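Hydrolase, alpha/beta hydrolase FOLD family (Staphylococcus aureus, PDB 2XMZ) probably catalyses the formation of 2-succinyl-6-hydroxy-2,4-cyclohexadiene-1-carboxylate, a step of menaquinone biosynthesis. Local coordinates at residues A[72-77]-A[103-108]. Residues are numbered along the deposited sequence; the frame is centred on the assembly and turned at random.
Sequences LLDRIL and NGHIPI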
loop_
_atom_site.group_PDB
_atom_site.type_symbol
_atom_site.label_atom_id
_atom_site.label_comp_id
_atom_site.label_asym_id
_atom_site.label_seq_id
_atom_site.Cartn_x
_atom_site.Cartn_y
_atom_site.Cartn_z
ATOM N N LEU A 72 11.221 -2.645 10.450
ATOM C CA LEU A 72 10.022 -3.381 10.758
ATOM C C LEU A 72 9.810 -4.521 9.774
ATOM O O LEU A 72 9.584 -5.684 10.171
ATOM C CB LEU A 72 8.846 -2.404 10.686
ATOM C CG LEU A 72 7.460 -2.767 11.171
ATOM C CD1 LEU A 72 6.727 -1.446 11.484
ATOM C CD2 LEU A 72 6.687 -3.601 10.113
ATOM N N LEU A 73 9.880 -4.183 8.492
ATOM C CA LEU A 73 9.676 -5.170 7.444
ATOM C C LEU A 73 10.831 -6.171 7.358
ATOM O O LEU A 73 10.587 -7.357 7.159
ATOM C CB LEU A 73 9.438 -4.507 6.083
ATOM C CG LEU A 73 8.262 -3.545 5.907
ATOM C CD1 LEU A 73 8.121 -3.201 4.404
ATOM C CD2 LEU A 73 6.955 -4.106 6.447
ATOM N N ASP A 74 12.072 -5.701 7.503
ATOM C CA ASP A 74 13.249 -6.599 7.537
ATOM C C ASP A 74 13.016 -7.747 8.538
ATOM O O ASP A 74 13.276 -8.920 8.255
ATOM C CB ASP A 74 14.517 -5.844 7.972
ATOM C CG ASP A 74 15.072 -4.892 6.908
ATOM O OD1 ASP A 74 14.794 -4.995 5.682
ATOM O OD2 ASP A 74 15.859 -4.027 7.322
ATOM N N ARG A 75 12.491 -7.381 9.701
ATOM C CA ARG A 75 12.304 -8.298 10.806
ATOM C C ARG A 75 11.269 -9.348 10.501
ATOM O O ARG A 75 11.419 -10.501 10.895
ATOM C CB ARG A 75 11.942 -7.526 12.073
ATOM C CG ARG A 75 13.127 -6.788 12.636
ATOM C CD ARG A 75 12.695 -5.882 13.762
ATOM N NE ARG A 75 13.826 -5.165 14.336
ATOM C CZ ARG A 75 13.721 -4.296 15.336
ATOM N NH1 ARG A 75 12.541 -4.060 15.887
ATOM N NH2 ARG A 75 14.792 -3.676 15.792
ATOM N N ILE A 76 10.227 -8.956 9.784
ATOM C CA ILE A 76 9.212 -9.923 9.395
ATOM C C ILE A 76 9.757 -10.803 8.298
ATOM O O ILE A 76 9.738 -12.039 8.412
ATOM C CB ILE A 76 7.924 -9.239 8.898
ATOM C CG1 ILE A 76 7.168 -8.667 10.100
ATOM C CG2 ILE A 76 7.064 -10.256 8.131
ATOM C CD1 ILE A 76 6.178 -7.551 9.746
ATOM N N LEU A 77 10.259 -10.151 7.242
ATOM C CA LEU A 77 10.695 -10.851 6.037
ATOM C C LEU A 77 11.882 -11.783 6.224
ATOM O O LEU A 77 12.022 -12.752 5.482
ATOM C CB LEU A 77 10.934 -9.856 4.896
ATOM C CG LEU A 77 9.653 -9.089 4.510
ATOM C CD1 LEU A 77 9.944 -8.087 3.413
ATOM C CD2 LEU A 77 8.504 -10.043 4.094
ATOM N N ASN A 103 15.590 -0.096 -0.737
ATOM C CA ASN A 103 16.410 0.065 0.456
ATOM C C ASN A 103 16.321 -1.078 1.435
ATOM O O ASN A 103 17.111 -1.125 2.379
ATOM C CB ASN A 103 16.021 1.348 1.183
ATOM C CG ASN A 103 16.335 2.581 0.371
ATOM O OD1 ASN A 103 17.487 2.876 0.107
ATOM N ND2 ASN A 103 15.306 3.302 -0.030
ATOM N N GLY A 104 15.375 -1.996 1.218
ATOM C CA GLY A 104 15.173 -3.122 2.146
ATOM C C GLY A 104 16.340 -4.087 2.235
ATOM O O GLY A 104 17.160 -4.201 1.312
ATOM N N HIS A 105 16.409 -4.807 3.340
ATOM C CA HIS A 105 17.571 -5.620 3.612
ATOM C C HIS A 105 17.342 -7.095 3.303
ATOM O O HIS A 105 18.291 -7.880 3.220
ATOM C CB HIS A 105 18.110 -5.315 5.021
ATOM C CG HIS A 105 18.528 -3.874 5.180
ATOM N ND1 HIS A 105 17.747 -2.934 5.826
ATOM C CD2 HIS A 105 19.610 -3.202 4.709
ATOM C CE1 HIS A 105 18.347 -1.757 5.783
ATOM N NE2 HIS A 105 19.475 -1.889 5.102
ATOM N N ILE A 106 16.084 -7.465 3.083
ATOM C CA ILE A 106 15.768 -8.800 2.577
ATOM C C ILE A 106 15.371 -8.645 1.099
ATOM O O ILE A 106 14.431 -7.924 0.789
ATOM C CB ILE A 106 14.606 -9.482 3.381
ATOM C CG1 ILE A 106 14.912 -9.525 4.908
ATOM C CG2 ILE A 106 14.261 -10.846 2.774
ATOM C CD1 ILE A 106 16.169 -10.272 5.313
ATOM N N PRO A 107 16.100 -9.297 0.186
ATOM C CA PRO A 107 15.748 -9.161 -1.242
ATOM C C PRO A 107 14.366 -9.759 -1.544
ATOM O O PRO A 107 14.049 -10.883 -1.117
ATOM C CB PRO A 107 16.833 -9.981 -1.960
ATOM C CG PRO A 107 17.997 -10.030 -0.954
ATOM C CD PRO A 107 17.331 -10.087 0.399
ATOM N N ILE A 108 13.557 -9.002 -2.268
ATOM C CA ILE A 108 12.275 -9.490 -2.725
ATOM C C ILE A 108 12.427 -10.152 -4.102
ATOM O O ILE A 108 13.411 -9.917 -4.807
ATOM C CB ILE A 108 11.219 -8.374 -2.702
ATOM C CG1 ILE A 108 11.543 -7.240 -3.695
ATOM C CG2 ILE A 108 11.045 -7.827 -1.246
ATOM C CD1 ILE A 108 10.336 -6.301 -3.884
#
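Asp74 grips His105 through both carboxylate oxygens. OD1 of Asp74 accepts the backbone N-H of His105 at 2.9 Å. OD2 of Asp74 takes the ring N-H of ND1 of His105 at 2.6 Å, a short bond bent to 151° at the hydrogen. Each donor arrives on the syn side of its oxygen, somewhat out of the carboxylate plane. OD2 lies near the imidazole plane, at the ring edge, while the carboxylate itself is turned 67° from that plane. In His105, CG sits beside its own backbone N (chi1 -61°), which brings ND1 and the peptide N-H to the same carboxylate. Asn103 O lies over one face of the ring. The nearby carboxylate would probably favour the doubly protonated, cationic form of the ring.

In the alpha/beta hydrolase fold, this contact ties the last turns of helix 66-77 to the loop between helix 92-103 and strand 110-114. Tyr100 OH of helix 92-103 reinforces it, hydrogen-bonding to Asp74 OD1 and Ile106 N.

The apolar contact lies on the Leu77 side. CB of Leu77 meets CB of Ile106 at 4.0 Å. Ile85 of strand 84-90 touches the Ile106 side chain. Separately, CG1 of Ile106 makes a van der Waals approach to the main-chain carbonyl oxygen Asp74 O, at 3.8 Å.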